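DTDP-4-dehydrorhamnose reductase, rfbD ortholog (Clostridium acetobutylicum, PDB 1VL0) probably catalyses the NAD(P)H-dependent reduction of dTDP-6-deoxy-L-lyxo-4-hexulose to dTDP-L-rhamnose, a step of dTDP-L-rhamnose biosynthesis. Local coordinates at residues A[92-97]-A[108-113]; A[115-120]-A[215-220]; A[143-148]-A[157-162]. All blocks are in the same frame, centred on the assembly; numbering follows the deposited sequence.

Contact 1 of 3, residues A[92-97]-A[108-113]; sequences IGPKNL and IVQIST. With NAI (1,4-dihydronicotinamide adenine dinucleotide), chain D.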
loop_
_atom_site.group_PDB
_atom_site.type_symbol
_atom_site.label_atom_id
_atom_site.label_comp_id
_atom_site.label_asym_id
_atom_site.label_seq_id
_atom_site.Cartn_x
_atom_site.Cartn_y
_atom_site.Cartn_z
ATOM N N ILE A 92 8.321 -1.269 14.454
ATOM C CA ILE A 92 8.071 0.057 15.054
ATOM C C ILE A 92 9.267 0.982 14.857
ATOM O O ILE A 92 9.113 2.176 14.665
ATOM C CB ILE A 92 7.778 -0.055 16.588
ATOM C CG1 ILE A 92 6.521 -0.871 16.902
ATOM C CG2 ILE A 92 7.677 1.332 17.272
ATOM C CD1 ILE A 92 5.353 -0.543 16.119
ATOM N N GLY A 93 10.477 0.432 14.948
ATOM C CA GLY A 93 11.671 1.234 14.687
ATOM C C GLY A 93 11.662 1.889 13.327
ATOM O O GLY A 93 11.770 3.094 13.211
ATOM N N PRO A 94 11.542 1.089 12.273
ATOM C CA PRO A 94 11.376 1.620 10.904
ATOM C C PRO A 94 10.220 2.635 10.723
ATOM O O PRO A 94 10.417 3.740 10.101
ATOM C CB PRO A 94 11.181 0.371 10.074
ATOM C CG PRO A 94 11.907 -0.681 10.848
ATOM C CD PRO A 94 11.708 -0.361 12.288
ATOM N N LYS A 95 9.083 2.328 11.350
ATOM C CA LYS A 95 7.930 3.234 11.376
ATOM C C LYS A 95 8.339 4.570 11.935
ATOM O O LYS A 95 8.033 5.599 11.342
ATOM C CB LYS A 95 6.799 2.675 12.275
ATOM C CG LYS A 95 5.660 3.680 12.610
ATOM C CD LYS A 95 4.737 3.234 13.753
ATOM C CE LYS A 95 4.791 4.140 14.991
ATOM N NZ LYS A 95 4.409 5.551 14.866
ATOM N N ASN A 96 8.980 4.540 13.099
ATOM C CA ASN A 96 9.374 5.763 13.783
ATOM C C ASN A 96 10.347 6.575 12.936
ATOM O O ASN A 96 10.256 7.832 12.869
ATOM C CB ASN A 96 9.991 5.471 15.172
ATOM C CG ASN A 96 8.969 4.958 16.201
ATOM O OD1 ASN A 96 7.790 5.180 16.066
ATOM N ND2 ASN A 96 9.451 4.311 17.257
ATOM N N LEU A 97 11.293 5.882 12.315
ATOM C CA LEU A 97 12.328 6.542 11.521
ATOM C C LEU A 97 11.802 7.103 10.219
ATOM O O LEU A 97 12.187 8.201 9.788
ATOM C CB LEU A 97 13.463 5.546 11.243
ATOM C CG LEU A 97 14.244 5.027 12.458
ATOM C CD1 LEU A 97 15.163 3.903 12.014
ATOM C CD2 LEU A 97 15.088 6.131 13.116
ATOM N N ILE A 108 14.706 7.658 3.490
ATOM C CA ILE A 108 14.989 6.586 4.381
ATOM C C ILE A 108 15.396 5.340 3.606
ATOM O O ILE A 108 14.705 4.933 2.659
ATOM C CB ILE A 108 13.804 6.288 5.360
ATOM C CG1 ILE A 108 14.128 5.032 6.179
ATOM C CG2 ILE A 108 12.458 6.081 4.637
ATOM C CD1 ILE A 108 13.348 4.843 7.378
ATOM N N VAL A 109 16.529 4.736 4.001
ATOM C CA VAL A 109 16.886 3.407 3.530
ATOM C C VAL A 109 16.570 2.454 4.660
ATOM O O VAL A 109 17.001 2.620 5.777
ATOM C CB VAL A 109 18.361 3.231 3.157
ATOM C CG1 VAL A 109 18.658 1.839 2.707
ATOM C CG2 VAL A 109 18.757 4.187 2.038
ATOM N N GLN A 110 15.812 1.428 4.329
ATOM C CA GLN A 110 15.461 0.348 5.276
ATOM C C GLN A 110 16.001 -1.001 4.755
ATOM O O GLN A 110 15.640 -1.467 3.662
ATOM C CB GLN A 110 13.956 0.270 5.364
ATOM C CG GLN A 110 13.391 -0.998 6.027
ATOM C CD GLN A 110 13.783 -1.109 7.478
ATOM O OE1 GLN A 110 14.253 -0.139 8.102
ATOM N NE2 GLN A 110 13.577 -2.288 8.032
ATOM N N ILE A 111 16.852 -1.616 5.544
ATOM C CA ILE A 111 17.424 -2.857 5.153
ATOM C C ILE A 111 16.500 -3.995 5.624
ATOM O O ILE A 111 16.053 -4.021 6.786
ATOM C CB ILE A 111 18.864 -3.040 5.739
ATOM C CG1 ILE A 111 19.755 -1.817 5.472
ATOM C CG2 ILE A 111 19.476 -4.324 5.134
ATOM C CD1 ILE A 111 20.180 -1.591 4.046
ATOM N N SER A 112 16.227 -4.925 4.722
ATOM C CA SER A 112 15.298 -5.987 4.986
ATOM C C SER A 112 15.899 -7.348 4.556
ATOM O O SER A 112 17.120 -7.484 4.370
ATOM C CB SER A 112 13.956 -5.719 4.258
ATOM O OG SER A 112 12.875 -6.543 4.738
ATOM N N THR A 113 15.028 -8.344 4.376
ATOM C CA THR A 113 15.415 -9.748 4.414
ATOM C C THR A 113 14.685 -10.626 3.404
ATOM O O THR A 113 13.533 -10.407 3.054
ATOM C CB THR A 113 15.250 -10.294 5.874
ATOM O OG1 THR A 113 15.605 -11.692 5.949
ATOM C CG2 THR A 113 13.813 -10.235 6.347
HETATM P PA NAI D . 24.002 -6.621 13.184
HETATM O O1A NAI D . 23.267 -7.595 14.062
HETATM O O2A NAI D . 25.446 -6.984 12.939
HETATM O O5B NAI D . 23.772 -5.166 13.821
HETATM C C5B NAI D . 22.442 -4.776 14.102
HETATM C C4B NAI D . 22.413 -3.605 15.075
HETATM O O4B NAI D . 21.104 -3.474 15.627
HETATM C C3B NAI D . 23.321 -3.736 16.296
HETATM O O3B NAI D . 24.361 -2.778 16.246
HETATM C C2B NAI D . 22.349 -3.492 17.459
HETATM O O2B NAI D . 22.928 -2.934 18.631
HETATM C C1B NAI D . 21.309 -2.626 16.741
HETATM N N9A NAI D . 20.072 -2.270 17.461
HETATM C C8A NAI D . 19.280 -3.144 18.152
HETATM N N7A NAI D . 18.261 -2.451 18.698
HETATM C C5A NAI D . 18.380 -1.138 18.396
HETATM C C6A NAI D . 17.598 -0.028 18.723
HETATM N N6A NAI D . 16.520 -0.149 19.481
HETATM N N1A NAI D . 17.968 1.214 18.260
HETATM C C2A NAI D . 19.109 1.350 17.463
HETATM N N3A NAI D . 19.897 0.267 17.165
HETATM C C4A NAI D . 19.535 -0.987 17.611
HETATM O O3 NAI D . 23.173 -6.463 11.820
HETATM P PN NAI D . 23.680 -6.796 10.319
HETATM O O1N NAI D . 24.390 -5.640 9.737
HETATM O O2N NAI D . 24.158 -8.197 10.293
HETATM O O5D NAI D . 22.250 -6.673 9.573
HETATM C C5D NAI D . 21.946 -5.473 8.875
HETATM C C4D NAI D . 20.581 -5.591 8.250
HETATM O O4D NAI D . 20.511 -6.711 7.341
HETATM C C3D NAI D . 19.475 -5.776 9.288
HETATM O O3D NAI D . 18.504 -4.827 8.948
HETATM C C2D NAI D . 18.975 -7.208 9.103
HETATM O O2D NAI D . 17.599 -7.466 9.368
HETATM C C1D NAI D . 19.306 -7.425 7.622
HETATM N N1N NAI D . 19.537 -8.824 7.269
HETATM C C2N NAI D . 20.694 -9.436 7.695
HETATM C C3N NAI D . 20.907 -10.763 7.325
HETATM C C7N NAI D . 21.947 -11.582 8.029
HETATM O O7N NAI D . 22.333 -12.788 7.427
HETATM N N7N NAI D . 22.478 -11.161 9.185
HETATM C C4N NAI D . 19.961 -11.433 6.537
HETATM C C5N NAI D . 18.792 -10.799 6.115
HETATM C C6N NAI D . 18.612 -9.476 6.507
#
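Pro94 packs on the terminal amide of Gln110. Its CG lies 3.6 Å from Gln110 NE2, and its CB lies 3.7 Å from Gln110 OE1. No hydrogen bond crosses between the segments. The CB-CG edge of the proline comes obliquely onto the amide, CB more squarely over it than CG. Gln110 reaches this place by a bend at chi2 (64°), which turns the amide off the line of the extended start of the chain. Its OE1 is hydrogen-bonded to Asn69 ND2, which fixes the amide from outside the contact. The second touch is apolar. Ile108 CD1 ends 3.9 Å from Leu97 CB. Ile108 gets there with CG1 anti to the backbone N (chi1 174°) and a chain that stays extended to CD1.

Further along the strand the contact gives way to the cofactor pocket. The 1,4-dihydronicotinamide adenine dinucleotide places its ribose O3D 3.4 Å from Ile111 O, a weak hydrogen bond. Ile111 CG2 packs on the same ribose, 3.4 Å from its ring oxygen O4D. Thr113 OG1 is 3.3 Å from C5N of the nicotinamide ring. Cofactor-binding Lys141 NZ also bonds to Ile111 O.

The helix runs nearly antiparallel to the strand, at 171°, and the axes of the two short segments come within 9.9 Å. Helix 83-104 is the connecting helix of a beta-alpha-beta crossover from strand 66-69 to strand 107-113, in a Rossmann-type fold. Leu97 also packs on Val55 and Phe59 of helix 52-62, and Pro94 on Val148 of helix 136-151. Strand 107-113 lies between parallel strands 66-69 and 155-164.

Contact 2 of 3, residues A[115-120]-A[215-220]; sequences YVFDGE and TFHCTC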
loop_
_atom_site.group_PDB
_atom_site.type_symbol
_atom_site.label_atom_id
_atom_site.label_comp_id
_atom_site.label_asym_id
_atom_site.label_seq_id
_atom_site.Cartn_x
_atom_site.Cartn_y
_atom_site.Cartn_z
ATOM N N TYR A 115 13.784 -13.459 4.322
ATOM C CA TYR A 115 12.768 -14.154 5.140
ATOM C C TYR A 115 11.344 -13.597 4.971
ATOM O O TYR A 115 10.411 -14.092 5.580
ATOM C CB TYR A 115 13.136 -14.099 6.636
ATOM C CG TYR A 115 14.104 -15.192 7.091
ATOM C CD1 TYR A 115 15.408 -15.198 6.660
ATOM C CD2 TYR A 115 13.694 -16.196 7.949
ATOM C CE1 TYR A 115 16.281 -16.176 7.061
ATOM C CE2 TYR A 115 14.549 -17.166 8.355
ATOM C CZ TYR A 115 15.858 -17.147 7.906
ATOM O OH TYR A 115 16.744 -18.129 8.295
ATOM N N VAL A 116 11.161 -12.553 4.159
ATOM C CA VAL A 116 9.796 -12.128 3.801
ATOM C C VAL A 116 9.122 -13.120 2.867
ATOM O O VAL A 116 7.923 -13.058 2.690
ATOM C CB VAL A 116 9.722 -10.708 3.211
ATOM C CG1 VAL A 116 10.322 -9.676 4.218
ATOM C CG2 VAL A 116 10.409 -10.596 1.877
ATOM N N PHE A 117 9.893 -14.010 2.264
ATOM C CA PHE A 117 9.375 -15.042 1.353
ATOM C C PHE A 117 9.243 -16.372 2.092
ATOM O O PHE A 117 9.795 -16.513 3.176
ATOM C CB PHE A 117 10.295 -15.150 0.160
ATOM C CG PHE A 117 10.384 -13.874 -0.629
ATOM C CD1 PHE A 117 9.297 -13.421 -1.365
ATOM C CD2 PHE A 117 11.544 -13.118 -0.640
ATOM C CE1 PHE A 117 9.391 -12.270 -2.127
ATOM C CE2 PHE A 117 11.627 -11.946 -1.377
ATOM C CZ PHE A 117 10.540 -11.500 -2.089
ATOM N N ASP A 118 8.448 -17.292 1.562
ATOM C CA ASP A 118 8.162 -18.553 2.267
ATOM C C ASP A 118 9.173 -19.686 2.017
ATOM O O ASP A 118 9.132 -20.696 2.677
ATOM C CB ASP A 118 6.729 -19.059 1.995
ATOM C CG ASP A 118 6.436 -19.326 0.524
ATOM O OD1 ASP A 118 7.370 -19.468 -0.299
ATOM O OD2 ASP A 118 5.264 -19.388 0.110
ATOM N N GLY A 119 10.082 -19.512 1.061
ATOM C CA GLY A 119 11.092 -20.522 0.786
ATOM C C GLY A 119 10.653 -21.639 -0.131
ATOM O O GLY A 119 11.375 -22.583 -0.358
ATOM N N GLU A 120 9.466 -21.531 -0.688
ATOM C CA GLU A 120 8.948 -22.570 -1.568
ATOM C C GLU A 120 9.236 -22.252 -3.009
ATOM O O GLU A 120 8.902 -23.038 -3.837
ATOM C CB GLU A 120 7.434 -22.765 -1.341
ATOM C CG GLU A 120 7.093 -23.440 0.001
ATOM C CD GLU A 120 7.854 -24.758 0.191
ATOM O OE1 GLU A 120 7.602 -25.724 -0.589
ATOM O OE2 GLU A 120 8.739 -24.819 1.093
ATOM N N THR A 215 12.013 -0.722 -3.965
ATOM C CA THR A 215 12.428 -1.918 -3.303
ATOM C C THR A 215 13.414 -2.691 -4.162
ATOM O O THR A 215 13.114 -2.990 -5.315
ATOM C CB THR A 215 11.184 -2.773 -2.980
ATOM O OG1 THR A 215 10.347 -2.048 -2.048
ATOM C CG2 THR A 215 11.541 -4.085 -2.277
ATOM N N PHE A 216 14.564 -3.026 -3.569
ATOM C CA PHE A 216 15.638 -3.738 -4.263
ATOM C C PHE A 216 16.042 -4.984 -3.498
ATOM O O PHE A 216 16.210 -4.923 -2.311
ATOM C CB PHE A 216 16.886 -2.863 -4.395
ATOM C CG PHE A 216 16.640 -1.601 -5.188
ATOM C CD1 PHE A 216 16.058 -0.495 -4.582
ATOM C CD2 PHE A 216 16.908 -1.557 -6.550
ATOM C CE1 PHE A 216 15.798 0.738 -5.358
ATOM C CE2 PHE A 216 16.648 -0.375 -7.292
ATOM C CZ PHE A 216 16.074 0.725 -6.700
ATOM N N HIS A 217 16.293 -6.059 -4.212
ATOM C CA HIS A 217 17.079 -7.185 -3.715
ATOM C C HIS A 217 18.561 -6.930 -3.944
ATOM O O HIS A 217 18.980 -6.389 -4.970
ATOM C CB HIS A 217 16.663 -8.460 -4.460
ATOM C CG HIS A 217 15.288 -8.922 -4.118
ATOM N ND1 HIS A 217 14.654 -9.955 -4.788
ATOM C CD2 HIS A 217 14.401 -8.455 -3.207
ATOM C CE1 HIS A 217 13.463 -10.139 -4.245
ATOM N NE2 HIS A 217 13.277 -9.235 -3.304
ATOM N N CYS A 218 19.370 -7.271 -2.941
ATOM C CA CYS A 218 20.810 -7.094 -3.007
ATOM C C CYS A 218 21.535 -8.203 -2.267
ATOM O O CYS A 218 21.857 -8.065 -1.072
ATOM C CB CYS A 218 21.225 -5.742 -2.428
ATOM S SG CYS A 218 22.982 -5.522 -2.729
ATOM N N THR A 219 21.719 -9.327 -2.973
ATOM C CA THR A 219 22.679 -10.326 -2.608
ATOM C C THR A 219 23.774 -10.430 -3.716
ATOM O O THR A 219 23.622 -9.937 -4.847
ATOM C CB THR A 219 22.007 -11.697 -2.388
ATOM O OG1 THR A 219 21.337 -12.126 -3.585
ATOM C CG2 THR A 219 20.933 -11.602 -1.344
ATOM N N CYS A 220 24.864 -11.117 -3.369
ATOM C CA CYS A 220 25.916 -11.360 -4.326
ATOM C C CYS A 220 25.404 -12.245 -5.475
ATOM O O CYS A 220 24.344 -12.877 -5.379
ATOM C CB CYS A 220 27.184 -11.924 -3.621
ATOM S SG CYS A 220 28.224 -10.659 -2.735
#
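The rings of Phe117 and His217 meet rim to rim, with neither over the face of the other. Their planes stand at 86° and their centroids are 5.6 Å apart. At the edge of the Phe117 ring, in its plane, lies His217 NE2, 3.7 Å from Phe117 CE2. The neighbouring rim atoms close the same touch, with Phe117 CZ 3.9 Å from His217 CE1. One face of the phenyl ring carries Val116 CG2, 3.7 Å above the plane and offset toward the rim. Ile125 and Arg159 also pack against the Phe117 side chain.

The two side chains come from opposite directions. The CB of Phe117 already points toward the strand. In His217 the bond to CB does not aim at the loop, but the far end of the imidazole reaches it. The polar atoms of that imidazole are satisfied elsewhere: NE2 is hydrogen-bonded to Arg159 NH1, and ND1 has a weak bond to Ile125 O.

The contact joins the loop that follows strand 107-113 to strand 214-217. That strand runs parallel to strand 155-164 in the central sheet, and Phe216 bonds through its backbone to Ile157 and Arg159. The Phe117 side chain is about 10 Å from the bound cofactor.

Beyond Phe117 the loop turns sharply. Asp118 OD1 accepts from Glu120 N at 3.0 Å, an Asx turn, with the donor 41° out of the carboxylate plane. Gly119 sits inside this turn with a positive phi, and its backbone angles by themselves call for glycine.

Contact 3 of 3, residues A[143-148]-A[157-162]; sequences EGENFV and IVRTAW. With NAI (1,4-dihydronicotinamide adenine dinucleotide), chain D.
Glu145 and Arg159 form a two-pronged salt bridge between helix and strand. Arg159 NH2 donates to Glu145 OE1 at 2.9 Å, and Arg159 NE donates to Glu145 OE2 at 2.9 Å. Both bonds are nearly straight. Each oxygen is met on its syn lone pair, the side that faces the other oxygen. The carboxylate lies at the edge of the guanidinium, and the two planes are only 16° apart. The grip is side-on. The two bonds hold the carboxylate and guanidinium nearly coplanar and restrict the rotation of each.

The torsions account for this. Glu145 sets CG anti to its carbonyl carbon (chi1 -63°) and then runs extended, which carries the carboxylate across to the strand. Arg159 is extended from CG to NE, and the two side chains cross at about a right angle. Glu145 OE2 has a second donor in Ser112 OG. The remaining nitrogen of Arg159 is taken up by strand 214-217. The buried charges are therefore linked to neighbouring strands on both sides.

Ile157 lies beside the glutamate and crosses it obliquely. Its CG2 lies 3.7 Å from Glu145 CD, and its CD1 lies 4.0 Å from Glu145 CB. The aliphatic branches thus cover the stem and base of the glutamate.

Downstream of Arg159 the chain reaches the cofactor. Thr160 O is 3.2 Å from C5N of the nicotinamide ring, and Ala161 CA is 3.8 Å from its C4N. Tyr137 and Lys141, on the same helix as Glu145, bind the cofactor too. Their Tyr-X-X-X-Lys spacing is the motif of the short-chain dehydrogenase/reductase family.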
loop_
_atom_site.group_PDB
_atom_site.type_symbol
_atom_site.label_atom_id
_atom_site.label_comp_id
_atom_site.label_asym_id
_atom_site.label_seq_id
_atom_site.Cartn_x
_atom_site.Cartn_y
_atom_site.Cartn_z
ATOM N N GLU A 143 6.500 -6.117 8.155
ATOM C CA GLU A 143 5.682 -5.038 8.644
ATOM C C GLU A 143 6.498 -3.751 8.716
ATOM O O GLU A 143 5.970 -2.669 8.461
ATOM C CB GLU A 143 5.049 -5.400 9.999
ATOM C CG GLU A 143 4.027 -6.530 9.877
ATOM C CD GLU A 143 2.832 -6.197 8.990
ATOM O OE1 GLU A 143 2.517 -4.966 8.779
ATOM O OE2 GLU A 143 2.183 -7.177 8.542
ATOM N N GLY A 144 7.772 -3.887 9.024
ATOM C CA GLY A 144 8.713 -2.738 8.965
ATOM C C GLY A 144 8.718 -2.151 7.571
ATOM O O GLY A 144 8.592 -0.984 7.409
ATOM N N GLU A 145 8.821 -2.999 6.537
ATOM C CA GLU A 145 8.774 -2.528 5.139
ATOM C C GLU A 145 7.495 -1.768 4.848
ATOM O O GLU A 145 7.518 -0.700 4.236
ATOM C CB GLU A 145 8.841 -3.682 4.138
ATOM C CG GLU A 145 10.100 -4.517 4.157
ATOM C CD GLU A 145 10.198 -5.463 2.954
ATOM O OE1 GLU A 145 9.313 -5.371 2.076
ATOM O OE2 GLU A 145 11.157 -6.270 2.905
ATOM N N ASN A 146 6.375 -2.348 5.281
ATOM C CA ASN A 146 5.077 -1.774 4.997
ATOM C C ASN A 146 4.928 -0.395 5.607
ATOM O O ASN A 146 4.388 0.521 5.012
ATOM C CB ASN A 146 3.991 -2.677 5.537
ATOM C CG ASN A 146 3.850 -3.993 4.740
ATOM O OD1 ASN A 146 4.353 -4.140 3.632
ATOM N ND2 ASN A 146 3.162 -4.958 5.346
ATOM N N PHE A 147 5.416 -0.245 6.814
ATOM C CA PHE A 147 5.376 1.086 7.491
ATOM C C PHE A 147 6.236 2.115 6.790
ATOM O O PHE A 147 5.818 3.246 6.625
ATOM C CB PHE A 147 5.916 0.965 8.893
ATOM C CG PHE A 147 4.916 0.533 9.916
ATOM C CD1 PHE A 147 3.690 1.180 10.044
ATOM C CD2 PHE A 147 5.249 -0.468 10.827
ATOM C CE1 PHE A 147 2.796 0.807 11.014
ATOM C CE2 PHE A 147 4.365 -0.842 11.806
ATOM C CZ PHE A 147 3.133 -0.215 11.901
ATOM N N VAL A 148 7.459 1.737 6.414
ATOM C CA VAL A 148 8.378 2.664 5.760
ATOM C C VAL A 148 7.724 3.244 4.479
ATOM O O VAL A 148 7.685 4.435 4.286
ATOM C CB VAL A 148 9.731 1.984 5.468
ATOM C CG1 VAL A 148 10.559 2.808 4.552
ATOM C CG2 VAL A 148 10.491 1.745 6.753
ATOM N N ILE A 157 13.936 0.284 0.039
ATOM C CA ILE A 157 13.957 -0.967 0.823
ATOM C C ILE A 157 14.939 -1.856 0.114
ATOM O O ILE A 157 14.791 -2.092 -1.082
ATOM C CB ILE A 157 12.555 -1.583 0.914
ATOM C CG1 ILE A 157 11.669 -0.720 1.856
ATOM C CG2 ILE A 157 12.577 -3.034 1.432
ATOM C CD1 ILE A 157 10.244 -0.942 1.636
ATOM N N VAL A 158 15.956 -2.307 0.844
ATOM C CA VAL A 158 17.009 -3.153 0.282
ATOM C C VAL A 158 17.056 -4.489 1.040
ATOM O O VAL A 158 17.432 -4.520 2.231
ATOM C CB VAL A 158 18.376 -2.467 0.319
ATOM C CG1 VAL A 158 19.449 -3.351 -0.375
ATOM C CG2 VAL A 158 18.313 -1.045 -0.367
ATOM N N ARG A 159 16.544 -5.545 0.402
ATOM C CA ARG A 159 16.494 -6.875 0.993
ATOM C C ARG A 159 17.802 -7.580 0.776
ATOM O O ARG A 159 18.295 -7.666 -0.341
ATOM C CB ARG A 159 15.358 -7.728 0.400
ATOM C CG ARG A 159 13.998 -7.109 0.505
ATOM C CD ARG A 159 12.908 -8.111 0.191
ATOM N NE ARG A 159 11.568 -7.524 0.293
ATOM C CZ ARG A 159 10.600 -7.596 -0.602
ATOM N NH1 ARG A 159 10.756 -8.237 -1.749
ATOM N NH2 ARG A 159 9.447 -6.997 -0.324
ATOM N N THR A 160 18.358 -8.134 1.839
ATOM C CA THR A 160 19.577 -8.890 1.706
ATOM C C THR A 160 19.484 -10.254 2.421
ATOM O O THR A 160 18.424 -10.612 2.937
ATOM C CB THR A 160 20.783 -8.074 2.139
ATOM O OG1 THR A 160 21.982 -8.778 1.743
ATOM C CG2 THR A 160 20.882 -7.931 3.637
ATOM N N ALA A 161 20.576 -11.025 2.399
ATOM C CA ALA A 161 20.557 -12.386 2.947
ATOM C C ALA A 161 21.970 -12.884 3.177
ATOM O O ALA A 161 22.912 -12.411 2.523
ATOM C CB ALA A 161 19.848 -13.343 1.966
ATOM N N TRP A 162 22.096 -13.838 4.104
ATOM C CA TRP A 162 23.340 -14.606 4.305
ATOM C C TRP A 162 24.495 -13.631 4.413
ATOM O O TRP A 162 25.513 -13.752 3.729
ATOM C CB TRP A 162 23.557 -15.557 3.148
ATOM C CG TRP A 162 22.587 -16.667 3.058
ATOM C CD1 TRP A 162 21.270 -16.687 3.477
ATOM C CD2 TRP A 162 22.822 -17.943 2.458
ATOM N NE1 TRP A 162 20.692 -17.900 3.175
ATOM C CE2 TRP A 162 21.628 -18.699 2.580
ATOM C CE3 TRP A 162 23.939 -18.552 1.892
ATOM C CZ2 TRP A 162 21.529 -20.011 2.139
ATOM C CZ3 TRP A 162 23.833 -19.812 1.448
ATOM C CH2 TRP A 162 22.637 -20.550 1.574
HETATM P PA NAI D . 24.002 -6.621 13.184
HETATM O O1A NAI D . 23.267 -7.595 14.062
HETATM O O2A NAI D . 25.446 -6.984 12.939
HETATM O O5B NAI D . 23.772 -5.166 13.821
HETATM C C5B NAI D . 22.442 -4.776 14.102
HETATM C C4B NAI D . 22.413 -3.605 15.075
HETATM O O4B NAI D . 21.104 -3.474 15.627
HETATM C C3B NAI D . 23.321 -3.736 16.296
HETATM O O3B NAI D . 24.361 -2.778 16.246
HETATM C C2B NAI D . 22.349 -3.492 17.459
HETATM O O2B NAI D . 22.928 -2.934 18.631
HETATM C C1B NAI D . 21.309 -2.626 16.741
HETATM N N9A NAI D . 20.072 -2.270 17.461
HETATM C C8A NAI D . 19.280 -3.144 18.152
HETATM N N7A NAI D . 18.261 -2.451 18.698
HETATM C C5A NAI D . 18.380 -1.138 18.396
HETATM C C6A NAI D . 17.598 -0.028 18.723
HETATM N N6A NAI D . 16.520 -0.149 19.481
HETATM N N1A NAI D . 17.968 1.214 18.260
HETATM C C2A NAI D . 19.109 1.350 17.463
HETATM N N3A NAI D . 19.897 0.267 17.165
HETATM C C4A NAI D . 19.535 -0.987 17.611
HETATM O O3 NAI D . 23.173 -6.463 11.820
HETATM P PN NAI D . 23.680 -6.796 10.319
HETATM O O1N NAI D . 24.390 -5.640 9.737
HETATM O O2N NAI D . 24.158 -8.197 10.293
HETATM O O5D NAI D . 22.250 -6.673 9.573
HETATM C C5D NAI D . 21.946 -5.473 8.875
HETATM C C4D NAI D . 20.581 -5.591 8.250
HETATM O O4D NAI D . 20.511 -6.711 7.341
HETATM C C3D NAI D . 19.475 -5.776 9.288
HETATM O O3D NAI D . 18.504 -4.827 8.948
HETATM C C2D NAI D . 18.975 -7.208 9.103
HETATM O O2D NAI D . 17.599 -7.466 9.368
HETATM C C1D NAI D . 19.306 -7.425 7.622
HETATM N N1N NAI D . 19.537 -8.824 7.269
HETATM C C2N NAI D . 20.694 -9.436 7.695
HETATM C C3N NAI D . 20.907 -10.763 7.325
HETATM C C7N NAI D . 21.947 -11.582 8.029
HETATM O O7N NAI D . 22.333 -12.788 7.427
HETATM N N7N NAI D . 22.478 -11.161 9.185
HETATM C C4N NAI D . 19.961 -11.433 6.537
HETATM C C5N NAI D . 18.792 -10.799 6.115
HETATM C C6N NAI D . 18.612 -9.476 6.507
#

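Overall arrangement
Contacts 1 and 3 lie closest together, with centres 7 Å apart, and both touch the bound cofactor. Strands 107-113 and 155-164 are parallel neighbours, and Ser112 N probably bonds to Val158 O at 2.8 Å. Helices 83-104 and 136-151 also touch, packing against each other beside the sheet. Contact 2 is centred 9 Å from contact 3 and 16 Å from contact 1. Strand 214-217 continues the sheet beyond 155-164. Arg159 of contact 3 links the two: its NH1 lies 3.3 Å from Phe117 CZ of contact 2. The nicotinamide ring sits where 108-113 and 157-162 end, while contact 2 stays farther from it.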